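Local coordinates for putative uncharacterized protein (Chaetomium thermophilum, PDB 5IJP) that probably senses cellular phosphate status by binding inositol polyphosphates through its helical SPX domain, here holding inositol hexakisphosphate, at residues W50-L62 / I144-L156. Numbering follows the deposited sequence.
Sequences WTEDDESRFVSKL and IIKKHDKMTGWRL. With IHP (inositol hexakisphosphate), chain C.
W50 meets T152 and W154 at once, an example of how an indole can knit a helix start to the turn following its antiparallel neighbour, an ST turn in which T152 OG1 accepts from W154 N. T152 CG2 lies over one face of the W50 five-membered ring, a CH-pi contact 3.6 Å from the centroid, while the W50 edge points at the face of W154 with planes 73° apart. W154 NE1 also gives a weak bond to W50 O, 3.3 Å. T51, at the N-cap of helix 52-97, forms a capping box with D54; D54 N bonds weakly to T51 OG1, T51 N more soundly to D54 OD2. E55, bent at chi2 (74°), brings OE1 to H148 NE2 (2.8 Å, syn side) and W50 NE1 (2.8 Å, anti side), both bonds bent and tilted toward the same carboxylate face. H148 ND1 donates to D149 OD1, which also accepts from L156 N; in-plane bonds at both nitrogens fix the imidazole's rotation. A leucine in place of H148 has no N-H, and E55 OE1, then left to W50 NE1, would probably be freer to turn. F58 lies nearly parallel to H148 but slid aside; L156 CD1 lies at the F58 edge, 3.8 Å from F58 CD2, and over a face of H148. V59 CG2 meets L156 CD2, and L62 packs against I144 and I145. K147, preceding H148, turns away to give NZ to IHP O41, so helix 110-151 serves contact and ligand pocket on different sides, while helix 22-30 packs on F58 and H148 and helix 157-165 on L62 and I145.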
ATOM      1  N   TRP A  50      27.436   7.254  12.109  1.00 72.91           N
ATOM      2  CA  TRP A  50      26.010   7.465  12.368  1.00 71.35           C
ATOM      3  C   TRP A  50      25.796   7.739  13.860  1.00 75.31           C
ATOM      4  O   TRP A  50      26.305   6.993  14.702  1.00 75.22           O
ATOM      5  CB  TRP A  50      25.198   6.246  11.909  1.00 68.84           C
ATOM      6  CG  TRP A  50      23.729   6.505  11.758  1.00 68.70           C
ATOM      7  CD1 TRP A  50      22.733   6.089  12.590  1.00 71.01           C
ATOM      8  CD2 TRP A  50      23.088   7.206  10.683  1.00 68.19           C
ATOM      9  NE1 TRP A  50      21.511   6.490  12.104  1.00 69.67           N
ATOM     10  CE2 TRP A  50      21.698   7.173  10.931  1.00 71.23           C
ATOM     11  CE3 TRP A  50      23.552   7.843   9.518  1.00 70.00           C
ATOM     12  CZ2 TRP A  50      20.769   7.770  10.070  1.00 70.19           C
ATOM     13  CZ3 TRP A  50      22.632   8.438   8.669  1.00 71.17           C
ATOM     14  CH2 TRP A  50      21.259   8.400   8.948  1.00 70.87           C
ATOM     15  N   THR A  51      25.065   8.824  14.179  1.00 71.84           N
ATOM     16  CA  THR A  51      24.794   9.250  15.559  1.00 72.30           C
ATOM     17  C   THR A  51      23.326   9.098  15.967  1.00 75.13           C
ATOM     18  O   THR A  51      22.494   8.674  15.160  1.00 73.59           O
ATOM     19  CB  THR A  51      25.270  10.701  15.781  1.00 81.94           C
ATOM     20  OG1 THR A  51      24.620  11.570  14.856  1.00 82.08           O
ATOM     21  CG2 THR A  51      26.773  10.852  15.687  1.00 81.06           C
ATOM     22  N   GLU A  52      23.019   9.457  17.233  1.00 72.36           N
ATOM     23  CA  GLU A  52      21.683   9.452  17.830  1.00 72.00           C
ATOM     24  C   GLU A  52      20.819  10.524  17.143  1.00 75.41           C
ATOM     25  O   GLU A  52      19.626  10.299  16.927  1.00 74.23           O
ATOM     26  CB  GLU A  52      21.790   9.735  19.341  1.00 75.13           C
ATOM     27  CG  GLU A  52      20.534   9.422  20.134  1.00 86.30           C
ATOM     28  CD  GLU A  52      20.563   9.931  21.561  1.00109.69           C
ATOM     29  OE1 GLU A  52      20.372  11.153  21.761  1.00105.90           O
ATOM     30  OE2 GLU A  52      20.768   9.107  22.482  1.00104.78           O
ATOM     31  N   ASP A  53      21.434  11.676  16.791  1.00 72.73           N
ATOM     32  CA  ASP A  53      20.789  12.799  16.104  1.00 72.94           C
ATOM     33  C   ASP A  53      20.437  12.429  14.662  1.00 74.78           C
ATOM     34  O   ASP A  53      19.381  12.833  14.174  1.00 74.20           O
ATOM     35  CB  ASP A  53      21.681  14.053  16.135  1.00 76.68           C
ATOM     36  CG  ASP A  53      22.049  14.539  17.526  1.00 88.41           C
ATOM     37  OD1 ASP A  53      21.132  14.706  18.362  1.00 89.40           O
ATOM     38  OD2 ASP A  53      23.248  14.798  17.765  1.00 95.70           O
ATOM     39  N   ASP A  54      21.320  11.657  13.989  1.00 70.16           N
ATOM     40  CA  ASP A  54      21.114  11.176  12.618  1.00 68.71           C
ATOM     41  C   ASP A  54      19.982  10.149  12.601  1.00 70.96           C
ATOM     42  O   ASP A  54      19.179  10.133  11.666  1.00 69.86           O
ATOM     43  CB  ASP A  54      22.402  10.549  12.051  1.00 70.38           C
ATOM     44  CG  ASP A  54      23.552  11.515  11.827  1.00 80.59           C
ATOM     45  OD1 ASP A  54      23.315  12.599  11.247  1.00 81.71           O
ATOM     46  OD2 ASP A  54      24.698  11.157  12.168  1.00 86.34           O
ATOM     47  N   GLU A  55      19.917   9.310  13.658  1.00 67.04           N
ATOM     48  CA  GLU A  55      18.911   8.271  13.864  1.00 65.70           C
ATOM     49  C   GLU A  55      17.523   8.886  14.081  1.00 69.21           C
ATOM     50  O   GLU A  55      16.561   8.423  13.470  1.00 67.95           O
ATOM     51  CB  GLU A  55      19.308   7.377  15.053  1.00 67.46           C
ATOM     52  CG  GLU A  55      18.443   6.137  15.225  1.00 77.35           C
ATOM     53  CD  GLU A  55      18.642   4.996  14.244  1.00 96.26           C
ATOM     54  OE1 GLU A  55      19.707   4.936  13.587  1.00 92.12           O
ATOM     55  OE2 GLU A  55      17.747   4.125  14.177  1.00 88.14           O
ATOM     56  N   SER A  56      17.428   9.932  14.935  1.00 66.66           N
ATOM     57  CA  SER A  56      16.187  10.653  15.242  1.00 66.91           C
ATOM     58  C   SER A  56      15.608  11.330  13.995  1.00 70.11           C
ATOM     59  O   SER A  56      14.388  11.354  13.825  1.00 69.43           O
ATOM     60  CB  SER A  56      16.426  11.686  16.339  1.00 72.28           C
ATOM     61  OG  SER A  56      16.852  11.068  17.541  1.00 81.27           O
ATOM     62  N   ARG A  57      16.491  11.852  13.119  1.00 66.70           N
ATOM     63  CA  ARG A  57      16.147  12.509  11.858  1.00 66.54           C
ATOM     64  C   ARG A  57      15.583  11.488  10.860  1.00 68.57           C
ATOM     65  O   ARG A  57      14.587  11.783  10.193  1.00 68.02           O
ATOM     66  CB  ARG A  57      17.387  13.223  11.279  1.00 67.82           C
ATOM     67  CG  ARG A  57      17.121  14.046  10.017  1.00 79.31           C
ATOM     68  CD  ARG A  57      18.397  14.527   9.342  1.00 90.75           C
ATOM     69  NE  ARG A  57      19.205  13.423   8.815  1.00 98.33           N
ATOM     70  CZ  ARG A  57      20.412  13.093   9.265  1.00113.02           C
ATOM     71  NH1 ARG A  57      20.975  13.788  10.247  1.00101.43           N
ATOM     72  NH2 ARG A  57      21.069  12.074   8.730  1.00 99.12           N
ATOM     73  N   PHE A  58      16.214  10.297  10.763  1.00 64.03           N
ATOM     74  CA  PHE A  58      15.798   9.224   9.857  1.00 62.45           C
ATOM     75  C   PHE A  58      14.451   8.615  10.249  1.00 65.51           C
ATOM     76  O   PHE A  58      13.612   8.422   9.371  1.00 64.39           O
ATOM     77  CB  PHE A  58      16.887   8.141   9.722  1.00 63.78           C
ATOM     78  CG  PHE A  58      16.591   7.069   8.695  1.00 64.40           C
ATOM     79  CD1 PHE A  58      16.726   7.328   7.336  1.00 67.65           C
ATOM     80  CD2 PHE A  58      16.197   5.796   9.089  1.00 65.85           C
ATOM     81  CE1 PHE A  58      16.451   6.337   6.388  1.00 68.01           C
ATOM     82  CE2 PHE A  58      15.929   4.804   8.140  1.00 68.13           C
ATOM     83  CZ  PHE A  58      16.059   5.081   6.797  1.00 66.33           C
ATOM     84  N   VAL A  59      14.245   8.325  11.555  1.00 62.44           N
ATOM     85  CA  VAL A  59      13.001   7.749  12.091  1.00 61.93           C
ATOM     86  C   VAL A  59      11.817   8.688  11.821  1.00 66.45           C
ATOM     87  O   VAL A  59      10.780   8.223  11.344  1.00 65.47           O
ATOM     88  CB  VAL A  59      13.122   7.329  13.586  1.00 66.49           C
ATOM     89  CG1 VAL A  59      11.783   6.862  14.157  1.00 66.41           C
ATOM     90  CG2 VAL A  59      14.173   6.239  13.762  1.00 65.93           C
ATOM     91  N   SER A  60      11.997  10.005  12.068  1.00 64.39           N
ATOM     92  CA  SER A  60      10.988  11.041  11.824  1.00 65.23           C
ATOM     93  C   SER A  60      10.618  11.119  10.337  1.00 68.49           C
ATOM     94  O   SER A  60       9.438  11.250  10.013  1.00 68.14           O
ATOM     95  CB  SER A  60      11.478  12.398  12.321  1.00 70.65           C
ATOM     96  OG  SER A  60      11.665  12.387  13.726  1.00 80.48           O
ATOM     97  N   LYS A  61      11.624  11.003   9.444  1.00 64.60           N
ATOM     98  CA  LYS A  61      11.444  11.018   7.990  1.00 64.07           C
ATOM     99  C   LYS A  61      10.765   9.731   7.506  1.00 66.45           C
ATOM    100  O   LYS A  61       9.959   9.782   6.576  1.00 65.84           O
ATOM    101  CB  LYS A  61      12.792  11.216   7.281  1.00 66.93           C
ATOM    102  N   LEU A  62      11.089   8.587   8.143  1.00 62.26           N
ATOM    103  CA  LEU A  62      10.529   7.271   7.826  1.00 61.09           C
ATOM    104  C   LEU A  62       9.068   7.165   8.282  1.00 65.10           C
ATOM    105  O   LEU A  62       8.249   6.596   7.557  1.00 63.84           O
ATOM    106  CB  LEU A  62      11.387   6.158   8.461  1.00 60.79           C
ATOM    107  CG  LEU A  62      11.093   4.709   8.057  1.00 64.72           C
ATOM    108  CD1 LEU A  62      11.598   4.408   6.651  1.00 64.71           C
ATOM    109  CD2 LEU A  62      11.723   3.745   9.038  1.00 67.25           C
ATOM    110  N   ILE A 144      14.352  -0.556   2.792  1.00 71.16           N
ATOM    111  CA  ILE A 144      15.046   0.627   3.317  1.00 70.76           C
ATOM    112  C   ILE A 144      15.423   0.452   4.808  1.00 74.25           C
ATOM    113  O   ILE A 144      16.463   0.969   5.222  1.00 74.22           O
ATOM    114  CB  ILE A 144      14.283   1.955   3.015  1.00 73.26           C
ATOM    115  CG1 ILE A 144      15.234   3.171   2.986  1.00 74.25           C
ATOM    116  CG2 ILE A 144      13.080   2.199   3.930  1.00 72.92           C
ATOM    117  CD1 ILE A 144      15.842   3.480   1.620  1.00 82.79           C
ATOM    118  N   ILE A 145      14.606  -0.294   5.593  1.00 70.24           N
ATOM    119  CA  ILE A 145      14.875  -0.571   7.010  1.00 70.16           C
ATOM    120  C   ILE A 145      16.076  -1.528   7.129  1.00 75.22           C
ATOM    121  O   ILE A 145      16.950  -1.297   7.968  1.00 75.27           O
ATOM    122  CB  ILE A 145      13.597  -1.027   7.782  1.00 72.90           C
ATOM    123  CG1 ILE A 145      12.686   0.190   8.066  1.00 72.52           C
ATOM    124  CG2 ILE A 145      13.929  -1.769   9.092  1.00 74.43           C
ATOM    125  CD1 ILE A 145      11.187  -0.105   8.188  1.00 79.15           C
ATOM    126  N   LYS A 146      16.147  -2.556   6.251  1.00 72.49           N
ATOM    127  CA  LYS A 146      17.266  -3.504   6.224  1.00 73.80           C
ATOM    128  C   LYS A 146      18.542  -2.819   5.712  1.00 78.29           C
ATOM    129  O   LYS A 146      19.638  -3.183   6.140  1.00 79.03           O
ATOM    130  CB  LYS A 146      16.938  -4.747   5.386  1.00 77.35           C
ATOM    131  CG  LYS A 146      17.644  -5.998   5.897  1.00 93.38           C
ATOM    132  CD  LYS A 146      17.880  -7.025   4.805  1.00105.22           C
ATOM    133  CE  LYS A 146      18.694  -8.185   5.323  1.00118.65           C
ATOM    134  NZ  LYS A 146      19.172  -9.060   4.223  1.00130.48           N
ATOM    135  N   LYS A 147      18.388  -1.816   4.816  1.00 74.24           N
ATOM    136  CA  LYS A 147      19.484  -1.016   4.260  1.00 74.64           C
ATOM    137  C   LYS A 147      20.093  -0.153   5.374  1.00 78.00           C
ATOM    138  O   LYS A 147      21.312   0.013   5.415  1.00 78.57           O
ATOM    139  CB  LYS A 147      18.977  -0.131   3.109  1.00 76.98           C
ATOM    140  CG  LYS A 147      20.082   0.462   2.234  1.00 93.80           C
ATOM    141  CD  LYS A 147      19.539   1.493   1.244  1.00104.71           C
ATOM    142  CE  LYS A 147      19.190   0.916  -0.112  1.00117.81           C
ATOM    143  NZ  LYS A 147      20.402   0.650  -0.933  1.00129.98           N
ATOM    144  N   HIS A 148      19.236   0.376   6.278  1.00 73.24           N
ATOM    145  CA  HIS A 148      19.617   1.187   7.438  1.00 72.80           C
ATOM    146  C   HIS A 148      20.438   0.340   8.419  1.00 77.63           C
ATOM    147  O   HIS A 148      21.491   0.785   8.874  1.00 77.74           O
ATOM    148  CB  HIS A 148      18.358   1.769   8.118  1.00 72.44           C
ATOM    149  CG  HIS A 148      18.610   2.420   9.445  1.00 75.86           C
ATOM    150  ND1 HIS A 148      18.492   1.713  10.627  1.00 77.83           N
ATOM    151  CD2 HIS A 148      18.959   3.694   9.733  1.00 77.69           C
ATOM    152  CE1 HIS A 148      18.784   2.572  11.588  1.00 77.49           C
ATOM    153  NE2 HIS A 148      19.065   3.779  11.099  1.00 77.78           N
ATOM    154  N   ASP A 149      19.964  -0.889   8.714  1.00 74.66           N
ATOM    155  CA  ASP A 149      20.610  -1.848   9.615  1.00 75.73           C
ATOM    156  C   ASP A 149      21.961  -2.346   9.084  1.00 81.16           C
ATOM    157  O   ASP A 149      22.836  -2.691   9.880  1.00 81.81           O
ATOM    158  CB  ASP A 149      19.670  -3.034   9.896  1.00 77.82           C
ATOM    159  CG  ASP A 149      18.374  -2.693  10.621  1.00 86.46           C
ATOM    160  OD1 ASP A 149      18.050  -1.487  10.735  1.00 85.70           O
ATOM    161  OD2 ASP A 149      17.685  -3.631  11.073  1.00 92.94           O
ATOM    162  N   LYS A 150      22.125  -2.380   7.746  1.00 78.09           N
ATOM    163  CA  LYS A 150      23.347  -2.827   7.073  1.00 79.63           C
ATOM    164  C   LYS A 150      24.388  -1.715   6.903  1.00 84.00           C
ATOM    165  O   LYS A 150      25.580  -1.986   7.045  1.00 85.17           O
ATOM    166  CB  LYS A 150      23.019  -3.472   5.716  1.00 82.76           C
ATOM    167  CG  LYS A 150      22.559  -4.926   5.818  1.00 97.13           C
ATOM    168  CD  LYS A 150      22.051  -5.479   4.481  1.00107.11           C
ATOM    169  CE  LYS A 150      23.137  -6.016   3.572  1.00119.39           C
ATOM    170  NZ  LYS A 150      23.683  -7.313   4.054  1.00130.16           N
ATOM    171  N   MET A 151      23.947  -0.479   6.590  1.00 79.52           N
ATOM    172  CA  MET A 151      24.835   0.670   6.372  1.00 79.83           C
ATOM    173  C   MET A 151      25.332   1.318   7.665  1.00 83.30           C
ATOM    174  O   MET A 151      26.537   1.524   7.817  1.00 84.00           O
ATOM    175  CB  MET A 151      24.158   1.735   5.491  1.00 81.56           C
ATOM    176  CG  MET A 151      24.147   1.405   4.020  1.00 86.25           C
ATOM    177  SD  MET A 151      23.441   2.771   3.066  1.00 90.12           S
ATOM    178  CE  MET A 151      23.640   2.146   1.426  1.00 88.42           C
ATOM    179  N   THR A 152      24.403   1.666   8.574  1.00 78.43           N
ATOM    180  CA  THR A 152      24.695   2.367   9.828  1.00 78.01           C
ATOM    181  C   THR A 152      25.202   1.455  10.948  1.00 81.98           C
ATOM    182  O   THR A 152      26.129   1.830  11.668  1.00 82.24           O
ATOM    183  CB  THR A 152      23.474   3.192  10.293  1.00 84.93           C
ATOM    184  OG1 THR A 152      22.493   2.326  10.866  1.00 84.05           O
ATOM    185  CG2 THR A 152      22.852   4.025   9.172  1.00 82.80           C
ATOM    186  N   GLY A 153      24.565   0.297  11.102  1.00 78.08           N
ATOM    187  CA  GLY A 153      24.863  -0.657  12.163  1.00 78.70           C
ATOM    188  C   GLY A 153      23.772  -0.657  13.215  1.00 81.47           C
ATOM    189  O   GLY A 153      23.594  -1.646  13.932  1.00 81.94           O
ATOM    190  N   TRP A 154      23.031   0.467  13.303  1.00 76.38           N
ATOM    191  CA  TRP A 154      21.906   0.680  14.213  1.00 75.49           C
ATOM    192  C   TRP A 154      20.710  -0.096  13.656  1.00 78.59           C
ATOM    193  O   TRP A 154      20.401   0.030  12.468  1.00 77.27           O
ATOM    194  CB  TRP A 154      21.564   2.183  14.302  1.00 73.44           C
ATOM    195  CG  TRP A 154      22.644   3.066  14.865  1.00 75.07           C
ATOM    196  CD1 TRP A 154      23.894   3.266  14.351  1.00 78.46           C
ATOM    197  CD2 TRP A 154      22.518   3.969  15.971  1.00 75.43           C
ATOM    198  NE1 TRP A 154      24.578   4.182  15.114  1.00 78.66           N
ATOM    199  CE2 TRP A 154      23.754   4.638  16.110  1.00 80.13           C
ATOM    200  CE3 TRP A 154      21.486   4.258  16.881  1.00 76.80           C
ATOM    201  CZ2 TRP A 154      23.987   5.579  17.120  1.00 80.38           C
ATOM    202  CZ3 TRP A 154      21.719   5.188  17.882  1.00 79.33           C
ATOM    203  CH2 TRP A 154      22.955   5.841  17.992  1.00 80.75           C
ATOM    204  N   ARG A 155      20.059  -0.916  14.495  1.00 75.76           N
ATOM    205  CA  ARG A 155      18.920  -1.728  14.065  1.00 75.22           C
ATOM    206  C   ARG A 155      17.570  -1.060  14.318  1.00 78.00           C
ATOM    207  O   ARG A 155      17.299  -0.619  15.436  1.00 77.91           O
ATOM    208  CB  ARG A 155      18.978  -3.135  14.678  1.00 77.06           C
ATOM    209  CG  ARG A 155      19.733  -4.132  13.808  1.00 88.42           C
ATOM    210  CD  ARG A 155      20.317  -5.269  14.622  1.00100.70           C
ATOM    211  NE  ARG A 155      21.638  -4.933  15.157  1.00110.74           N
ATOM    212  CZ  ARG A 155      22.790  -5.238  14.568  1.00126.11           C
ATOM    213  NH1 ARG A 155      22.800  -5.897  13.414  1.00113.85           N
ATOM    214  NH2 ARG A 155      23.940  -4.891  15.127  1.00113.74           N
ATOM    215  N   LEU A 156      16.736  -0.980  13.262  1.00 73.49           N
ATOM    216  CA  LEU A 156      15.390  -0.402  13.303  1.00 72.54           C
ATOM    217  C   LEU A 156      14.290  -1.453  13.121  1.00 76.83           C
ATOM    218  O   LEU A 156      13.126  -1.181  13.422  1.00 76.12           O
ATOM    219  CB  LEU A 156      15.221   0.729  12.272  1.00 71.46           C
ATOM    220  CG  LEU A 156      15.419   2.163  12.772  1.00 76.15           C
ATOM    221  CD1 LEU A 156      15.201   3.159  11.651  1.00 75.58           C
ATOM    222  CD2 LEU A 156      14.492   2.495  13.938  1.00 79.08           C
TER
HETATM  223  C1  IHP C 302      22.477   0.036  -3.799  1.00210.25           C
HETATM  224  C2  IHP C 302      21.785  -1.053  -4.607  1.00210.68           C
HETATM  225  C3  IHP C 302      20.647  -0.499  -5.454  1.00210.14           C
HETATM  226  C4  IHP C 302      21.112   0.661  -6.326  1.00211.99           C
HETATM  227  C5  IHP C 302      21.799   1.749  -5.512  1.00211.68           C
HETATM  228  C6  IHP C 302      22.945   1.180  -4.688  1.00212.08           C
HETATM  229  O11 IHP C 302      23.635  -0.547  -3.166  1.00211.18           O
HETATM  230  P1  IHP C 302      24.203  -0.380  -1.652  1.00209.93           P
HETATM  231  O21 IHP C 302      25.215  -1.439  -1.362  1.00211.58           O
HETATM  232  O31 IHP C 302      24.786   1.033  -1.578  1.00209.90           O
HETATM  233  O41 IHP C 302      22.988  -0.450  -0.722  1.00207.42           O
HETATM  234  O12 IHP C 302      21.236  -2.020  -3.686  1.00209.05           O
HETATM  235  P2  IHP C 302      21.594  -3.614  -3.615  1.00210.43           P
HETATM  236  O22 IHP C 302      22.734  -3.741  -2.602  1.00210.62           O
HETATM  237  O32 IHP C 302      21.954  -4.155  -4.963  1.00213.25           O
HETATM  238  O42 IHP C 302      20.357  -4.293  -3.019  1.00208.75           O
HETATM  239  O13 IHP C 302      19.588  -0.045  -4.585  1.00206.97           O
HETATM  240  P3  IHP C 302      18.108  -0.640  -4.345  1.00204.90           P
HETATM  241  O23 IHP C 302      17.099   0.258  -4.968  1.00204.20           O
HETATM  242  O33 IHP C 302      18.077  -2.058  -4.924  1.00206.33           O
HETATM  243  O43 IHP C 302      17.950  -0.750  -2.832  1.00202.98           O
HETATM  244  O14 IHP C 302      19.958   1.235  -6.974  1.00211.38           O
HETATM  245  P4  IHP C 302      19.429   0.898  -8.505  1.00213.25           P
HETATM  246  O24 IHP C 302      17.899   0.909  -8.428  1.00211.18           O
HETATM  247  O34 IHP C 302      19.964   1.906  -9.468  1.00215.47           O
HETATM  248  O44 IHP C 302      19.871  -0.533  -8.841  1.00214.93           O
HETATM  249  O15 IHP C 302      22.343   2.719  -6.431  1.00213.98           O
HETATM  250  P5  IHP C 302      21.980   4.250  -6.719  1.00214.23           P
HETATM  251  O25 IHP C 302      21.377   4.822  -5.428  1.00211.53           O
HETATM  252  O35 IHP C 302      20.884   4.232  -7.789  1.00214.85           O
HETATM  253  O45 IHP C 302      23.200   4.989  -7.159  1.00216.64           O
HETATM  254  O16 IHP C 302      23.448   2.230  -3.834  1.00211.67           O
HETATM  255  P6  IHP C 302      24.540   3.384  -4.013  1.00213.59           P
HETATM  256  O26 IHP C 302      25.053   3.304  -5.459  1.00216.58           O
HETATM  257  O36 IHP C 302      25.628   3.224  -3.004  1.00213.68           O
HETATM  258  O46 IHP C 302      23.781   4.705  -3.855  1.00212.57           O